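Local coordinates for protein dihydrofolate reductase (Coxiella burnetii, PDB 3TQ9) that probably catalyses the NADPH-dependent reduction of 7,8-dihydrofolate to tetrahydrofolate, a step needed for glycine, purine and DNA precursor synthesis, at residues I3-A8 with P107-M112; P40-R45 with V93-G98; S34-K39 with P56-I61. One frame throughout, in Å; residues are numbered along the deposited sequence.

Contact 1: residues I3-A8 with P107-M112; sequences ITLIAA and PKADKM. With MTX (methotrexate), chain C.
Ile3 lays its CD1 methyl over the backbone of Lys108, 3.8 Å from the Lys108 carbonyl O, and its CB lies near the carboxylate of Asp110. Leu5, two residues along, sets CD1 against the CB of Ala109 at 3.7 Å, while its CB lies near CG of Met112. In the backbone, strand 2-10 meets the start of the parallel strand 111-117, Thr4 pairing with Lys111 and Leu5 with Met112. The carbonyl O of Ile3 is gripped twice, by the amide N of Asp110 at 2.8 Å in the carbonyl plane and by the amide N of Lys111, tilted 25° from that plane. Asp110 returns a bond through its side chain: with CG beside its own backbone N (chi1 -70°), OD2 accepts the amide N of Ile3 at 2.9 Å on its anti lone pair. Farther along the same pair of strands, Leu5 N binds Lys111 O. Thr4 and Lys111 run side by side, but the hydroxyl of Thr4 bonds Glu92 and the extended Lys111 chain leads away. Toward the other end of the strand, the carbonyl O of Ile6 accepts NA4 of methotrexate at 2.8 Å, and Ala8 CB touches the pteridine N1. Asp110 thus gives the Ile3 amide, near its strand's start, a carboxylate acceptor ahead of the parallel pairing, while the same strand offers the Ile6 carbonyl to the inhibitor and that of Ala8 to NADPH.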
loop_
_atom_site.group_PDB
_atom_site.type_symbol
_atom_site.label_atom_id
_atom_site.label_comp_id
_atom_site.label_asym_id
_atom_site.label_seq_id
_atom_site.Cartn_x
_atom_site.Cartn_y
_atom_site.Cartn_z
ATOM N N ILE A 3 -3.287 11.100 3.327
ATOM C CA ILE A 3 -3.040 9.979 2.415
ATOM C C ILE A 3 -1.755 9.270 2.810
ATOM O O ILE A 3 -0.673 9.862 2.783
ATOM C CB ILE A 3 -2.942 10.446 0.946
ATOM C CG1 ILE A 3 -4.288 10.996 0.475
ATOM C CG2 ILE A 3 -2.501 9.293 0.056
ATOM C CD1 ILE A 3 -4.261 11.539 -0.924
ATOM N N THR A 4 -1.883 7.995 3.166
ATOM C CA THR A 4 -0.785 7.227 3.700
ATOM C C THR A 4 -0.475 6.043 2.804
ATOM O O THR A 4 -1.382 5.295 2.438
ATOM C CB THR A 4 -1.138 6.703 5.079
ATOM O OG1 THR A 4 -1.387 7.811 5.952
ATOM C CG2 THR A 4 -0.005 5.854 5.637
ATOM N N LEU A 5 0.801 5.889 2.444
ATOM C CA LEU A 5 1.268 4.700 1.729
ATOM C C LEU A 5 1.872 3.757 2.754
ATOM O O LEU A 5 2.707 4.172 3.553
ATOM C CB LEU A 5 2.328 5.053 0.680
ATOM C CG LEU A 5 1.913 5.619 -0.687
ATOM C CD1 LEU A 5 0.851 6.658 -0.556
ATOM C CD2 LEU A 5 3.119 6.199 -1.393
ATOM N N ILE A 6 1.438 2.499 2.738
ATOM C CA ILE A 6 2.038 1.446 3.552
ATOM C C ILE A 6 2.615 0.392 2.604
ATOM O O ILE A 6 1.916 -0.112 1.722
ATOM C CB ILE A 6 1.011 0.836 4.570
ATOM C CG1 ILE A 6 1.707 -0.097 5.564
ATOM C CG2 ILE A 6 -0.135 0.109 3.866
ATOM C CD1 ILE A 6 0.829 -0.488 6.728
ATOM N N ALA A 7 3.902 0.091 2.748
ATOM C CA ALA A 7 4.557 -0.869 1.854
ATOM C C ALA A 7 5.609 -1.661 2.606
ATOM O O ALA A 7 6.225 -1.142 3.531
ATOM C CB ALA A 7 5.180 -0.153 0.672
ATOM N N ALA A 8 5.769 -2.932 2.233
ATOM C CA ALA A 8 6.889 -3.748 2.676
ATOM C C ALA A 8 7.806 -3.933 1.477
ATOM O O ALA A 8 7.346 -4.275 0.383
ATOM C CB ALA A 8 6.415 -5.086 3.194
ATOM N N PRO A 107 3.038 11.136 -5.237
ATOM C CA PRO A 107 3.092 12.607 -5.210
ATOM C C PRO A 107 1.918 13.286 -4.481
ATOM O O PRO A 107 1.922 14.508 -4.312
ATOM C CB PRO A 107 3.107 12.981 -6.697
ATOM C CG PRO A 107 2.518 11.796 -7.404
ATOM C CD PRO A 107 2.918 10.614 -6.610
ATOM N N LYS A 108 0.923 12.500 -4.079
ATOM C CA LYS A 108 -0.163 12.969 -3.227
ATOM C C LYS A 108 0.023 12.534 -1.775
ATOM O O LYS A 108 -0.729 12.956 -0.907
ATOM C CB LYS A 108 -1.494 12.443 -3.754
ATOM C CG LYS A 108 -1.841 13.018 -5.097
ATOM C CD LYS A 108 -3.128 12.441 -5.653
ATOM C CE LYS A 108 -3.579 13.263 -6.857
ATOM N NZ LYS A 108 -4.920 12.849 -7.339
ATOM N N ALA A 109 1.038 11.713 -1.514
ATOM C CA ALA A 109 1.223 11.083 -0.212
ATOM C C ALA A 109 1.589 12.087 0.858
ATOM O O ALA A 109 2.480 12.895 0.668
ATOM C CB ALA A 109 2.294 10.005 -0.290
ATOM N N ASP A 110 0.882 12.016 1.982
ATOM C CA ASP A 110 1.181 12.815 3.168
ATOM C C ASP A 110 2.141 12.055 4.073
ATOM O O ASP A 110 3.094 12.628 4.595
ATOM C CB ASP A 110 -0.104 13.121 3.954
ATOM C CG ASP A 110 -1.017 14.100 3.244
ATOM O OD1 ASP A 110 -0.611 15.256 3.041
ATOM O OD2 ASP A 110 -2.158 13.723 2.917
ATOM N N LYS A 111 1.869 10.766 4.260
ATOM C CA LYS A 111 2.635 9.916 5.170
ATOM C C LYS A 111 3.014 8.610 4.487
ATOM O O LYS A 111 2.290 8.123 3.615
ATOM C CB LYS A 111 1.806 9.608 6.420
ATOM C CG LYS A 111 2.657 9.322 7.641
ATOM C CD LYS A 111 1.866 8.772 8.841
ATOM C CE LYS A 111 2.814 8.551 10.051
ATOM N NZ LYS A 111 2.201 7.798 11.190
ATOM N N MET A 112 4.157 8.051 4.887
ATOM C CA MET A 112 4.571 6.705 4.468
ATOM C C MET A 112 4.860 5.820 5.687
ATOM O O MET A 112 5.471 6.271 6.652
ATOM C CB MET A 112 5.805 6.766 3.554
ATOM C CG MET A 112 5.521 7.347 2.175
ATOM S SD MET A 112 6.662 6.803 0.898
ATOM C CE MET A 112 8.109 7.763 1.316
HETATM N N1 MTX C . 3.135 -5.388 4.122
HETATM C C2 MTX C . 3.163 -4.035 4.415
HETATM N NA2 MTX C . 3.926 -3.586 5.398
HETATM N N3 MTX C . 2.405 -3.140 3.687
HETATM C C4 MTX C . 1.599 -3.573 2.657
HETATM N NA4 MTX C . 0.873 -2.699 1.964
HETATM C C4A MTX C . 1.559 -4.929 2.353
HETATM N N5 MTX C . 0.754 -5.374 1.323
HETATM C C6 MTX C . 0.704 -6.710 1.022
HETATM C C7 MTX C . 1.470 -7.630 1.749
HETATM N N8 MTX C . 2.279 -7.193 2.789
HETATM C C8A MTX C . 2.330 -5.842 3.092
HETATM C C9 MTX C . -0.197 -7.132 -0.106
HETATM N N10 MTX C . -0.587 -8.525 0.031
HETATM C CM MTX C . -0.134 -9.444 -1.034
HETATM C C11 MTX C . -2.395 -10.062 3.530
HETATM C C12 MTX C . -1.848 -10.917 2.589
HETATM C C13 MTX C . -1.251 -10.408 1.442
HETATM C C14 MTX C . -1.203 -9.029 1.223
HETATM C C15 MTX C . -1.764 -8.178 2.177
HETATM C C16 MTX C . -2.357 -8.694 3.326
HETATM C C MTX C . -3.031 -10.643 4.758
HETATM O O MTX C . -3.450 -11.991 4.728
HETATM N N MTX C . -3.197 -9.891 5.843
HETATM C CA MTX C . -4.289 -10.158 6.760
HETATM C CT MTX C . -4.764 -8.911 7.414
HETATM O O1 MTX C . -4.112 -7.859 7.289
HETATM O O2 MTX C . -5.827 -8.924 8.077
HETATM C CB MTX C . -3.910 -11.174 7.836
HETATM C CG MTX C . -2.429 -11.174 8.179
HETATM C CD MTX C . -2.205 -12.226 9.237
HETATM O OE1 MTX C . -2.127 -11.884 10.446
HETATM O OE2 MTX C . -2.104 -13.441 8.914
#

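Contact 2: residues P40-R45 with V93-G98; sequences PIVMGR and VIIIGG. With NDP (NADPH dihydro-nicotinamide-adenine-dinucleotide phosphate), chain B.
Two neighbouring parallel strands in the middle of the dihydrofolate reductase sheet, 40-44 and 93-97, run side by side here and end together at the NADPH cofactor, their axes 4.6 Å apart and inclined at 29°. Backbone bonds alternate between them: Ile94 N to Pro40 O, Val42 N to Ile94 O, and Ile96 N to Val42 O at 2.9 Å. The last, from Gly44 N to Gly97 O, is 2.8 Å long and falls on a carbonyl lone pair. Ile96 wedges its side chain between Ile41 and Met43, which share a face. Its CG1 sits between its own backbone N and carbonyl carbon (chi1 71°), which brings it to 3.5 Å from CB of Met43, alongside that residue, and leaves CG2 against CB of Ile41. Met43 bends at chi3 to lay CE beside the CD1 of Ile96. On the other face Val42 receives Ile95 CD1 against its CB at 3.6 Å and Val93 CG1 against its CG2. Where the strands end, Gly97 and Gly98 are joined by a cis peptide, and their lack of side chains lets the cofactor lie close; Gly98 N makes a weak bond to the NADPH pyrophosphate oxygen O2A. Arg45, bent at chi2 and chi3, points NE at O2X of the 2'-phosphate (3.0 Å) and NH2 at O1X, and its NH1 forms a salt bridge with Asp49. Strand ends passing straight into helices that receive a dinucleotide phosphate, with a cis Gly-Gly bond, are typical of the NADPH site of dihydrofolate reductases.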
loop_
_atom_site.group_PDB
_atom_site.type_symbol
_atom_site.label_atom_id
_atom_site.label_comp_id
_atom_site.label_asym_id
_atom_site.label_seq_id
_atom_site.Cartn_x
_atom_site.Cartn_y
_atom_site.Cartn_z
ATOM N N PRO A 40 -10.325 2.835 5.365
ATOM C CA PRO A 40 -10.354 2.582 3.926
ATOM C C PRO A 40 -8.970 2.232 3.401
ATOM O O PRO A 40 -8.034 3.021 3.590
ATOM C CB PRO A 40 -10.832 3.921 3.339
ATOM C CG PRO A 40 -11.519 4.611 4.438
ATOM C CD PRO A 40 -10.821 4.184 5.691
ATOM N N ILE A 41 -8.839 1.049 2.791
ATOM C CA ILE A 41 -7.608 0.661 2.099
ATOM C C ILE A 41 -7.845 0.671 0.577
ATOM O O ILE A 41 -8.841 0.123 0.077
ATOM C CB ILE A 41 -7.007 -0.703 2.593
ATOM C CG1 ILE A 41 -7.966 -1.869 2.383
ATOM C CG2 ILE A 41 -6.645 -0.632 4.057
ATOM C CD1 ILE A 41 -7.334 -3.222 2.691
ATOM N N VAL A 42 -6.939 1.337 -0.141
ATOM C CA VAL A 42 -7.009 1.476 -1.589
ATOM C C VAL A 42 -5.916 0.602 -2.204
ATOM O O VAL A 42 -4.741 0.711 -1.846
ATOM C CB VAL A 42 -6.833 2.950 -2.011
ATOM C CG1 VAL A 42 -6.830 3.091 -3.528
ATOM C CG2 VAL A 42 -7.928 3.810 -1.418
ATOM N N MET A 43 -6.317 -0.265 -3.128
ATOM C CA MET A 43 -5.402 -1.186 -3.782
ATOM C C MET A 43 -5.693 -1.264 -5.273
ATOM O O MET A 43 -6.796 -0.944 -5.716
ATOM C CB MET A 43 -5.529 -2.577 -3.153
ATOM C CG MET A 43 -6.821 -3.340 -3.514
ATOM S SD MET A 43 -7.115 -4.791 -2.473
ATOM C CE MET A 43 -7.646 -4.013 -0.968
ATOM N N GLY A 44 -4.704 -1.685 -6.051
ATOM C CA GLY A 44 -4.915 -1.981 -7.461
ATOM C C GLY A 44 -5.556 -3.344 -7.636
ATOM O O GLY A 44 -5.570 -4.152 -6.717
ATOM N N ARG A 45 -6.079 -3.611 -8.828
ATOM C CA ARG A 45 -6.758 -4.876 -9.099
ATOM C C ARG A 45 -5.791 -6.060 -9.033
ATOM O O ARG A 45 -6.154 -7.131 -8.541
ATOM C CB ARG A 45 -7.471 -4.828 -10.447
ATOM C CG ARG A 45 -8.412 -5.995 -10.712
ATOM C CD ARG A 45 -7.700 -7.175 -11.339
ATOM N NE ARG A 45 -7.194 -6.854 -12.668
ATOM C CZ ARG A 45 -6.212 -7.503 -13.292
ATOM N NH1 ARG A 45 -5.577 -8.523 -12.717
ATOM N NH2 ARG A 45 -5.855 -7.116 -14.509
ATOM N N VAL A 93 -6.880 7.876 4.533
ATOM C CA VAL A 93 -6.976 6.859 3.474
ATOM C C VAL A 93 -5.622 6.175 3.352
ATOM O O VAL A 93 -4.587 6.843 3.317
ATOM C CB VAL A 93 -7.376 7.476 2.129
ATOM C CG1 VAL A 93 -7.380 6.422 1.028
ATOM C CG2 VAL A 93 -8.745 8.147 2.248
ATOM N N ILE A 94 -5.637 4.842 3.312
ATOM C CA ILE A 94 -4.411 4.054 3.296
ATOM C C ILE A 94 -4.264 3.339 1.975
ATOM O O ILE A 94 -5.099 2.524 1.601
ATOM C CB ILE A 94 -4.365 3.036 4.448
ATOM C CG1 ILE A 94 -4.393 3.782 5.785
ATOM C CG2 ILE A 94 -3.105 2.192 4.358
ATOM C CD1 ILE A 94 -4.330 2.892 6.980
ATOM N N ILE A 95 -3.187 3.666 1.272
ATOM C CA ILE A 95 -2.894 3.095 -0.022
ATOM C C ILE A 95 -1.976 1.915 0.226
ATOM O O ILE A 95 -0.880 2.092 0.766
ATOM C CB ILE A 95 -2.169 4.105 -0.945
ATOM C CG1 ILE A 95 -2.894 5.467 -0.970
ATOM C CG2 ILE A 95 -2.028 3.523 -2.357
ATOM C CD1 ILE A 95 -4.316 5.412 -1.460
ATOM N N ILE A 96 -2.417 0.719 -0.166
ATOM C CA ILE A 96 -1.659 -0.506 0.096
ATOM C C ILE A 96 -0.888 -1.061 -1.118
ATOM O O ILE A 96 -0.166 -2.012 -0.976
ATOM C CB ILE A 96 -2.554 -1.619 0.733
ATOM C CG1 ILE A 96 -3.557 -2.206 -0.259
ATOM C CG2 ILE A 96 -3.295 -1.090 1.969
ATOM C CD1 ILE A 96 -4.090 -3.546 0.161
ATOM N N GLY A 97 -1.032 -0.471 -2.299
ATOM C CA GLY A 97 -0.268 -0.912 -3.472
ATOM C C GLY A 97 -1.158 -1.320 -4.627
ATOM O O GLY A 97 -2.371 -1.169 -4.539
ATOM N N GLY A 98 -0.594 -1.863 -5.706
ATOM C CA GLY A 98 0.812 -2.250 -5.809
ATOM C C GLY A 98 1.674 -1.201 -6.474
ATOM O O GLY A 98 1.488 -0.015 -6.242
HETATM P PA NDP B . -1.176 -3.085 -8.959
HETATM O O1A NDP B . -0.722 -1.657 -8.949
HETATM O O2A NDP B . -1.469 -3.762 -7.654
HETATM O O5B NDP B . -2.495 -3.141 -9.840
HETATM C C5B NDP B . -2.414 -2.771 -11.213
HETATM C C4B NDP B . -3.818 -2.653 -11.781
HETATM O O4B NDP B . -4.526 -1.636 -11.069
HETATM C C3B NDP B . -3.894 -2.219 -13.238
HETATM O O3B NDP B . -3.746 -3.290 -14.163
HETATM C C2B NDP B . -5.284 -1.654 -13.299
HETATM O O2B NDP B . -6.229 -2.719 -13.265
HETATM C C1B NDP B . -5.389 -0.932 -11.967
HETATM N N9A NDP B . -4.967 0.477 -11.991
HETATM C C8A NDP B . -3.786 0.963 -11.580
HETATM N N7A NDP B . -3.748 2.310 -11.734
HETATM C C5A NDP B . -4.935 2.687 -12.243
HETATM C C6A NDP B . -5.569 3.949 -12.647
HETATM N N6A NDP B . -4.909 5.124 -12.531
HETATM N N1A NDP B . -6.828 3.898 -13.130
HETATM C C2A NDP B . -7.494 2.739 -13.251
HETATM N N3A NDP B . -6.967 1.569 -12.899
HETATM C C4A NDP B . -5.724 1.480 -12.406
HETATM O O3 NDP B . -0.201 -4.032 -9.826
HETATM P PN NDP B . 1.374 -4.329 -9.595
HETATM O O1N NDP B . 2.217 -3.101 -9.840
HETATM O O2N NDP B . 1.651 -5.558 -10.409
HETATM O O5D NDP B . 1.501 -4.722 -8.059
HETATM C C5D NDP B . 1.211 -6.050 -7.641
HETATM C C4D NDP B . 2.504 -6.643 -7.132
HETATM O O4D NDP B . 2.952 -5.886 -6.007
HETATM C C3D NDP B . 2.278 -8.057 -6.645
HETATM O O3D NDP B . 3.496 -8.802 -6.748
HETATM C C2D NDP B . 1.914 -7.850 -5.196
HETATM O O2D NDP B . 2.078 -9.065 -4.454
HETATM C C1D NDP B . 2.885 -6.721 -4.841
HETATM N N1N NDP B . 2.506 -5.878 -3.709
HETATM C C2N NDP B . 3.413 -5.721 -2.743
HETATM C C3N NDP B . 3.167 -4.939 -1.642
HETATM C C7N NDP B . 4.203 -4.785 -0.583
HETATM O O7N NDP B . 3.966 -4.085 0.376
HETATM N N7N NDP B . 5.358 -5.428 -0.699
HETATM C C4N NDP B . 1.841 -4.245 -1.551
HETATM C C5N NDP B . 0.903 -4.467 -2.637
HETATM C C6N NDP B . 1.300 -5.283 -3.689
HETATM P P2B NDP B . -6.959 -3.393 -14.520
HETATM O O1X NDP B . -5.810 -4.179 -15.081
HETATM O O2X NDP B . -8.036 -4.277 -13.940
HETATM O O3X NDP B . -7.516 -2.265 -15.341
#

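Contact 3: residues S34-K39 with P56-I61; sequences SITLGK and PHRRNI. With MTX (methotrexate), chain C.
Arg58 and Thr36 form the close part of this contact, whereas Leu37, Gly38 and His57 make a thinner, more solvent-facing side. The Arg58 chain crosses the end of helix 26-36, with its CD 3.4 Å from the OG1 of Thr36 and its CG beside the Thr36 carbonyl. Bends at chi2 and chi3 (147° and -72°) then turn the guanidinium back toward its own segment, where NE and NH2 both bind the carbonyl O of Pro56 side-on, at 2.9 and 2.8 Å, with that oxygen in the guanidinium plane. Another part of its edge meets methotrexate: NH1 reaches O1 at 2.9 Å, and NH2 reaches O2 at 2.7 Å, both bonds nearly straight. NH1 also makes a weak, bent bond to Thr36 OG1, a hydroxyl held more firmly by the carbonyl of Phe32. On the looser side, a type II turn from Thr36 to Lys39 follows the helix. In it Gly38, with positive phi, turns its amide to the carbonyl O of His57, 3.0 Å away. Leu37 runs alongside His57, its CD2 3.5 Å from the histidine CB, while the Lys39 side chain starts away from the other segment and its NZ makes a weak bond to Ile35 O. Arg59 leads its guanidinium away, to a salt bridge with Asp75. Pro56 therefore helps fix the rotation of the Arg58 guanidinium, leaving two N-H groups aimed at the alpha-carboxylate of the inhibitor's glutamate tail; the paired charges probably help hold that tail.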
loop_
_atom_site.group_PDB
_atom_site.type_symbol
_atom_site.label_atom_id
_atom_site.label_comp_id
_atom_site.label_asym_id
_atom_site.label_seq_id
_atom_site.Cartn_x
_atom_site.Cartn_y
_atom_site.Cartn_z
ATOM N N SER A 34 -2.929 -4.180 12.119
ATOM C CA SER A 34 -3.249 -3.183 13.140
ATOM C C SER A 34 -3.296 -1.784 12.534
ATOM O O SER A 34 -4.189 -0.993 12.841
ATOM C CB SER A 34 -2.204 -3.207 14.251
ATOM O OG SER A 34 -0.931 -2.910 13.705
ATOM N N ILE A 35 -2.333 -1.486 11.669
ATOM C CA ILE A 35 -2.282 -0.192 11.006
ATOM C C ILE A 35 -3.508 0.057 10.123
ATOM O O ILE A 35 -4.007 1.176 10.073
ATOM C CB ILE A 35 -0.993 -0.035 10.161
ATOM C CG1 ILE A 35 0.232 0.111 11.062
ATOM C CG2 ILE A 35 -1.069 1.199 9.293
ATOM C CD1 ILE A 35 0.300 1.443 11.804
ATOM N N THR A 36 -4.001 -0.975 9.440
ATOM C CA THR A 36 -5.069 -0.802 8.455
ATOM C C THR A 36 -6.481 -1.136 8.961
ATOM O O THR A 36 -7.453 -0.840 8.266
ATOM C CB THR A 36 -4.798 -1.631 7.195
ATOM O OG1 THR A 36 -4.776 -3.024 7.525
ATOM C CG2 THR A 36 -3.475 -1.232 6.567
ATOM N N LEU A 37 -6.592 -1.750 10.139
ATOM C CA LEU A 37 -7.894 -2.135 10.709
ATOM C C LEU A 37 -8.843 -0.943 10.854
ATOM O O LEU A 37 -8.495 0.068 11.469
ATOM C CB LEU A 37 -7.730 -2.802 12.094
ATOM C CG LEU A 37 -7.754 -4.331 12.228
ATOM C CD1 LEU A 37 -7.510 -4.738 13.676
ATOM C CD2 LEU A 37 -9.067 -4.900 11.751
ATOM N N GLY A 38 -10.045 -1.088 10.297
ATOM C CA GLY A 38 -11.110 -0.093 10.424
ATOM C C GLY A 38 -11.000 1.115 9.511
ATOM O O GLY A 38 -11.752 2.073 9.661
ATOM N N LYS A 39 -10.070 1.079 8.563
ATOM C CA LYS A 39 -9.835 2.219 7.684
ATOM C C LYS A 39 -10.054 1.836 6.222
ATOM O O LYS A 39 -10.021 0.652 5.874
ATOM C CB LYS A 39 -8.425 2.777 7.903
ATOM C CG LYS A 39 -8.236 3.384 9.289
ATOM C CD LYS A 39 -6.767 3.661 9.618
ATOM C CE LYS A 39 -6.571 4.041 11.090
ATOM N NZ LYS A 39 -5.140 3.959 11.513
ATOM N N PRO A 56 -10.596 -8.663 5.990
ATOM C CA PRO A 56 -11.733 -8.451 6.889
ATOM C C PRO A 56 -11.599 -7.189 7.732
ATOM O O PRO A 56 -10.485 -6.728 7.985
ATOM C CB PRO A 56 -11.719 -9.700 7.776
ATOM C CG PRO A 56 -10.301 -10.158 7.761
ATOM C CD PRO A 56 -9.783 -9.825 6.390
ATOM N N HIS A 57 -12.739 -6.630 8.127
ATOM C CA HIS A 57 -12.788 -5.490 9.045
ATOM C C HIS A 57 -12.146 -4.215 8.488
ATOM O O HIS A 57 -11.662 -3.370 9.247
ATOM C CB HIS A 57 -12.141 -5.863 10.383
ATOM C CG HIS A 57 -12.622 -7.163 10.944
ATOM N ND1 HIS A 57 -13.959 -7.490 11.019
ATOM C CD2 HIS A 57 -11.947 -8.211 11.470
ATOM C CE1 HIS A 57 -14.087 -8.687 11.561
ATOM N NE2 HIS A 57 -12.881 -9.145 11.844
ATOM N N ARG A 58 -12.168 -4.090 7.164
ATOM C CA ARG A 58 -11.674 -2.922 6.442
ATOM C C ARG A 58 -12.538 -2.686 5.216
ATOM O O ARG A 58 -13.103 -3.628 4.655
ATOM C CB ARG A 58 -10.257 -3.164 5.942
ATOM C CG ARG A 58 -9.190 -2.751 6.889
ATOM C CD ARG A 58 -8.001 -3.655 6.767
ATOM N NE ARG A 58 -8.287 -4.971 7.321
ATOM C CZ ARG A 58 -7.382 -5.928 7.476
ATOM N NH1 ARG A 58 -6.115 -5.728 7.119
ATOM N NH2 ARG A 58 -7.747 -7.092 7.992
ATOM N N ARG A 59 -12.623 -1.429 4.798
ATOM C CA ARG A 59 -13.295 -1.097 3.557
ATOM C C ARG A 59 -12.293 -1.315 2.454
ATOM O O ARG A 59 -11.349 -0.537 2.305
ATOM C CB ARG A 59 -13.797 0.347 3.554
ATOM C CG ARG A 59 -14.626 0.687 2.339
ATOM C CD ARG A 59 -15.189 2.081 2.438
ATOM N NE ARG A 59 -15.785 2.491 1.172
ATOM C CZ ARG A 59 -16.227 3.715 0.902
ATOM N NH1 ARG A 59 -16.139 4.686 1.808
ATOM N NH2 ARG A 59 -16.756 3.969 -0.289
ATOM N N ASN A 60 -12.478 -2.397 1.705
ATOM C CA ASN A 60 -11.596 -2.708 0.612
ATOM C C ASN A 60 -12.030 -1.908 -0.587
ATOM O O ASN A 60 -13.177 -2.010 -1.006
ATOM C CB ASN A 60 -11.647 -4.190 0.287
ATOM C CG ASN A 60 -10.917 -5.028 1.297
ATOM O OD1 ASN A 60 -9.863 -5.576 1.000
ATOM N ND2 ASN A 60 -11.474 -5.147 2.497
ATOM N N ILE A 61 -11.117 -1.105 -1.131
ATOM C CA ILE A 61 -11.394 -0.299 -2.316
ATOM C C ILE A 61 -10.425 -0.702 -3.406
ATOM O O ILE A 61 -9.209 -0.629 -3.207
ATOM C CB ILE A 61 -11.253 1.209 -2.023
ATOM C CG1 ILE A 61 -12.104 1.593 -0.805
ATOM C CG2 ILE A 61 -11.664 2.024 -3.237
ATOM C CD1 ILE A 61 -12.221 3.070 -0.562
HETATM N N1 MTX C . 3.135 -5.388 4.122
HETATM C C2 MTX C . 3.163 -4.035 4.415
HETATM N NA2 MTX C . 3.926 -3.586 5.398
HETATM N N3 MTX C . 2.405 -3.140 3.687
HETATM C C4 MTX C . 1.599 -3.573 2.657
HETATM N NA4 MTX C . 0.873 -2.699 1.964
HETATM C C4A MTX C . 1.559 -4.929 2.353
HETATM N N5 MTX C . 0.754 -5.374 1.323
HETATM C C6 MTX C . 0.704 -6.710 1.022
HETATM C C7 MTX C . 1.470 -7.630 1.749
HETATM N N8 MTX C . 2.279 -7.193 2.789
HETATM C C8A MTX C . 2.330 -5.842 3.092
HETATM C C9 MTX C . -0.197 -7.132 -0.106
HETATM N N10 MTX C . -0.587 -8.525 0.031
HETATM C CM MTX C . -0.134 -9.444 -1.034
HETATM C C11 MTX C . -2.395 -10.062 3.530
HETATM C C12 MTX C . -1.848 -10.917 2.589
HETATM C C13 MTX C . -1.251 -10.408 1.442
HETATM C C14 MTX C . -1.203 -9.029 1.223
HETATM C C15 MTX C . -1.764 -8.178 2.177
HETATM C C16 MTX C . -2.357 -8.694 3.326
HETATM C C MTX C . -3.031 -10.643 4.758
HETATM O O MTX C . -3.450 -11.991 4.728
HETATM N N MTX C . -3.197 -9.891 5.843
HETATM C CA MTX C . -4.289 -10.158 6.760
HETATM C CT MTX C . -4.764 -8.911 7.414
HETATM O O1 MTX C . -4.112 -7.859 7.289
HETATM O O2 MTX C . -5.827 -8.924 8.077
HETATM C CB MTX C . -3.910 -11.174 7.836
HETATM C CG MTX C . -2.429 -11.174 8.179
HETATM C CD MTX C . -2.205 -12.226 9.237
HETATM O OE1 MTX C . -2.127 -11.884 10.446
HETATM O OE2 MTX C . -2.104 -13.441 8.914
#

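In the fold
Contacts 1 and 2 are buried and lie in one sheet, whose strands 2-10 and 92-97 are neighbours: Thr4 bonds to Val93 and Ile95, and Ile6 packs on Ile94 and Ile96. Contact 3 lies nearer the surface, yet joins contact 2 because strands 40-44 and 59-63 are also neighbours, with Ile61 bonding to Ile41 and Met43. Packing of Ile6 on Ile35 links it to contact 1. The chemistry follows position: in contact 2 strand bonds and aliphatic side chains dominate, contact 1 adds a loop carboxylate just before a strand, and contact 3 depends on an arginine. Contacts 1 and 3 hold methotrexate by its pteridine and glutamate ends; contact 2 chiefly meets NADPH, as Ala8 also does.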